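Local coordinates for GGDEF and EAL domain-containing protein (Vibrio cholerae O1 str. 2010EL-1786, PDB 6PWK), which probably acts as a membrane-associated receptor that binds the second messenger c-di-GMP through its EAL domain and so regulates large adhesins and biofilm formation, at residues D198-R203 and H246-Y251. Residues are numbered along the deposited sequence; the frame is centred on the assembly and turned at random.
Sequences DWFTFR and HIFDQY. With C2E (9,9'-[(2R,3R,3aS,5S,7aR,9R,10R,10aS,12S,14aR)-3,5,10,12-tetrahydroxy-5,12-dioxidooctahydro-2H,7H-difuro[3,2-d:3',2'-j][1,3,7,9,2,8]tetraoxadiphosphacyclododecine-2,9-diyl]bis(2-amino-1,9-dihydro-6H-purin-6-one)), chain C.
Over one face of the F200 ring lies the CE2 corner of Y251, displaced toward the rim, with F200 CD1 and Y251 CE2 3.5 Å apart. The two planes are turned 49° against each other, so the pair is neither a stack nor edge-to-face. At its own edge F200 meets F248 rim to rim, and the three rings form an aromatic cluster. F202 adds its CZ more loosely, 4.4 Å from Y251 CE2, while D198 OD1 lies at the edge of the tyrosine ring, near its plane. F248 and Y251 both carry CG anti to the backbone N (chi1 174° for Y251), which sends their rings from the helix toward the strand. The cluster illustrates how an EAL domain, a TIM-barrel-like fold, seats an outer helix against its sheet: the axes of strand segment 200-203 and helix segment 246-251 are 12.5 Å apart at closest approach, and aromatic side chains bridge the gap. Helix 184-197 supplies A194 and I195 beside F200, and F235 meets F248 edge-to-face. D198, which closes that preceding helix in a Schellman motif, takes a hydrogen bond from Y251 OH through OD1 (2.9 Å), on the anti side of the carboxylate and 22° out of its plane. R255 NE also bonds to this hydroxyl, so two partners fix the phenol end. Beyond the cluster the same segments grip c-di-GMP. F248 brings CE2 to 3.3 Å from N11 of one guanine, whose amino N21 donates to D249 OD1 at 2.7 Å; S277 and the backbone N of A274 hold OD2 and so orient the carboxylate. From the strand, R203 NH2 donates almost straight to the ribose O2' (2.7 Å). Its NH1 reaches the phosphate oxygen O21 by a more bent bond (3.0 Å).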
# COMPACT_ATOMS: atom_id res chain seq x y z
N ASP A 198 8.78 -10.14 -28.28
CA ASP A 198 7.51 -10.45 -28.93
C ASP A 198 7.33 -11.96 -29.11
O ASP A 198 6.99 -12.44 -30.20
CB ASP A 198 7.40 -9.71 -30.27
CG ASP A 198 7.25 -8.21 -30.09
OD1 ASP A 198 6.18 -7.77 -29.61
OD2 ASP A 198 8.20 -7.47 -30.43
N TRP A 199 7.55 -12.69 -28.03
CA TRP A 199 7.33 -14.13 -28.00
C TRP A 199 5.88 -14.50 -27.72
O TRP A 199 5.58 -15.68 -27.53
CB TRP A 199 8.23 -14.79 -26.95
CG TRP A 199 9.68 -14.77 -27.30
CD1 TRP A 199 10.23 -14.62 -28.54
CD2 TRP A 199 10.78 -14.92 -26.39
NE1 TRP A 199 11.60 -14.66 -28.46
CE2 TRP A 199 11.96 -14.84 -27.15
CE3 TRP A 199 10.87 -15.10 -25.01
CZ2 TRP A 199 13.22 -14.95 -26.57
CZ3 TRP A 199 12.13 -15.21 -24.44
CH2 TRP A 199 13.29 -15.13 -25.22
N PHE A 200 4.98 -13.52 -27.69
CA PHE A 200 3.61 -13.76 -27.25
C PHE A 200 2.76 -14.33 -28.37
O PHE A 200 2.90 -13.96 -29.54
CB PHE A 200 2.99 -12.46 -26.73
CG PHE A 200 3.27 -12.20 -25.28
CD1 PHE A 200 4.49 -11.69 -24.88
CD2 PHE A 200 2.31 -12.46 -24.32
CE1 PHE A 200 4.75 -11.46 -23.54
CE2 PHE A 200 2.56 -12.23 -22.99
CZ PHE A 200 3.78 -11.72 -22.59
N THR A 201 1.86 -15.24 -28.00
CA THR A 201 0.82 -15.76 -28.88
C THR A 201 -0.53 -15.48 -28.25
O THR A 201 -0.65 -15.36 -27.02
CB THR A 201 0.99 -17.27 -29.12
OG1 THR A 201 0.85 -17.97 -27.88
CG2 THR A 201 2.35 -17.57 -29.72
N PHE A 202 -1.56 -15.37 -29.08
CA PHE A 202 -2.88 -14.98 -28.62
C PHE A 202 -3.94 -15.92 -29.18
O PHE A 202 -3.87 -16.34 -30.34
CB PHE A 202 -3.20 -13.54 -29.01
CG PHE A 202 -2.26 -12.53 -28.42
CD1 PHE A 202 -2.48 -12.03 -27.15
CD2 PHE A 202 -1.16 -12.10 -29.14
CE1 PHE A 202 -1.61 -11.11 -26.60
CE2 PHE A 202 -0.29 -11.17 -28.59
CZ PHE A 202 -0.52 -10.68 -27.32
N ARG A 203 -4.93 -16.23 -28.35
CA ARG A 203 -6.07 -17.06 -28.71
C ARG A 203 -7.35 -16.26 -28.51
O ARG A 203 -7.45 -15.46 -27.58
CB ARG A 203 -6.11 -18.35 -27.89
CG ARG A 203 -4.95 -19.30 -28.16
CD ARG A 203 -4.80 -20.35 -27.07
NE ARG A 203 -6.08 -20.84 -26.57
CZ ARG A 203 -6.45 -20.79 -25.30
NH1 ARG A 203 -5.64 -20.28 -24.38
NH2 ARG A 203 -7.64 -21.26 -24.94
N HIS A 246 0.73 -4.63 -14.39
CA HIS A 246 0.27 -3.59 -15.31
C HIS A 246 1.18 -3.47 -16.52
O HIS A 246 0.73 -3.05 -17.59
CB HIS A 246 0.14 -2.25 -14.58
CG HIS A 246 1.44 -1.71 -14.07
ND1 HIS A 246 1.99 -2.12 -12.88
CD2 HIS A 246 2.30 -0.80 -14.59
CE1 HIS A 246 3.13 -1.48 -12.68
NE2 HIS A 246 3.34 -0.67 -13.71
N ILE A 247 2.46 -3.82 -16.38
CA ILE A 247 3.34 -3.90 -17.54
C ILE A 247 2.83 -4.95 -18.52
O ILE A 247 2.80 -4.73 -19.73
CB ILE A 247 4.79 -4.20 -17.11
CG1 ILE A 247 5.41 -3.00 -16.40
CG2 ILE A 247 5.63 -4.60 -18.32
CD1 ILE A 247 5.30 -3.06 -14.89
N PHE A 248 2.40 -6.10 -17.99
CA PHE A 248 1.88 -7.16 -18.83
C PHE A 248 0.54 -6.78 -19.45
O PHE A 248 0.30 -7.04 -20.63
CB PHE A 248 1.76 -8.45 -18.01
CG PHE A 248 0.96 -9.53 -18.68
CD1 PHE A 248 1.52 -10.29 -19.69
CD2 PHE A 248 -0.33 -9.80 -18.27
CE1 PHE A 248 0.78 -11.29 -20.30
CE2 PHE A 248 -1.07 -10.80 -18.87
CZ PHE A 248 -0.51 -11.54 -19.89
N ASP A 249 -0.35 -6.16 -18.66
CA ASP A 249 -1.66 -5.78 -19.18
C ASP A 249 -1.55 -4.68 -20.23
O ASP A 249 -2.29 -4.68 -21.22
CB ASP A 249 -2.58 -5.35 -18.04
CG ASP A 249 -3.21 -6.53 -17.32
OD1 ASP A 249 -3.29 -7.62 -17.93
OD2 ASP A 249 -3.62 -6.37 -16.16
N GLN A 250 -0.63 -3.73 -20.03
CA GLN A 250 -0.47 -2.66 -21.01
C GLN A 250 0.06 -3.20 -22.33
O GLN A 250 -0.30 -2.70 -23.40
CB GLN A 250 0.46 -1.58 -20.46
CG GLN A 250 -0.20 -0.70 -19.41
CD GLN A 250 0.80 0.12 -18.61
OE1 GLN A 250 0.59 0.39 -17.43
NE2 GLN A 250 1.89 0.51 -19.25
N TYR A 251 0.92 -4.23 -22.28
CA TYR A 251 1.41 -4.84 -23.51
C TYR A 251 0.29 -5.55 -24.25
O TYR A 251 0.15 -5.41 -25.47
CB TYR A 251 2.55 -5.80 -23.20
CG TYR A 251 3.02 -6.59 -24.41
CD1 TYR A 251 3.90 -6.04 -25.33
CD2 TYR A 251 2.58 -7.89 -24.62
CE1 TYR A 251 4.32 -6.75 -26.43
CE2 TYR A 251 3.00 -8.62 -25.72
CZ TYR A 251 3.87 -8.04 -26.62
OH TYR A 251 4.29 -8.76 -27.71
P1 C2E C . -9.98 -16.97 -17.42
O2P C2E C . -10.58 -15.59 -17.47
O1P C2E C . -10.99 -17.81 -16.69
O5' C2E C . -9.89 -17.64 -18.91
C5' C2E C . -10.46 -18.90 -19.10
C4' C2E C . -9.30 -19.93 -18.96
O4' C2E C . -9.77 -21.14 -19.01
C3' C2E C . -8.35 -19.85 -20.16
O3' C2E C . -7.24 -20.53 -19.82
C2' C2E C . -9.12 -20.69 -21.19
O2' C2E C . -8.21 -21.11 -22.30
C1' C2E C . -9.38 -21.73 -20.46
N9 C2E C . -10.47 -22.62 -20.79
C8 C2E C . -11.13 -21.83 -21.67
N7 C2E C . -12.22 -22.54 -22.07
C5 C2E C . -12.23 -23.71 -21.45
C6 C2E C . -13.17 -24.93 -21.46
O6 C2E C . -14.14 -24.96 -22.14
N1 C2E C . -12.87 -26.06 -20.64
C2 C2E C . -11.71 -26.09 -19.79
N2 C2E C . -11.36 -27.22 -18.93
N3 C2E C . -10.85 -24.93 -19.80
C4 C2E C . -11.14 -23.74 -20.65
P11 C2E C . -5.85 -19.66 -20.08
O21 C2E C . -5.46 -19.35 -21.50
O11 C2E C . -4.72 -20.50 -19.53
O5A C2E C . -6.08 -18.37 -19.08
C5A C2E C . -5.93 -18.70 -17.73
C4A C2E C . -6.05 -17.49 -16.89
O4A C2E C . -5.01 -16.72 -17.11
C3A C2E C . -7.42 -16.61 -17.31
O3A C2E C . -8.60 -17.08 -16.51
C2A C2E C . -7.16 -15.44 -17.05
O2A C2E C . -7.55 -15.14 -15.62
C1A C2E C . -5.55 -15.31 -17.25
N91 C2E C . -5.28 -14.81 -18.44
C81 C2E C . -5.24 -15.41 -19.63
N71 C2E C . -4.91 -14.46 -20.53
C51 C2E C . -4.76 -13.31 -19.88
C61 C2E C . -4.39 -11.91 -20.36
O61 C2E C . -4.19 -11.74 -21.51
N11 C2E C . -4.29 -10.82 -19.43
C21 C2E C . -4.53 -11.04 -18.03
N21 C2E C . -4.42 -9.93 -17.10
N31 C2E C . -4.88 -12.39 -17.59
C41 C2E C . -4.99 -13.52 -18.56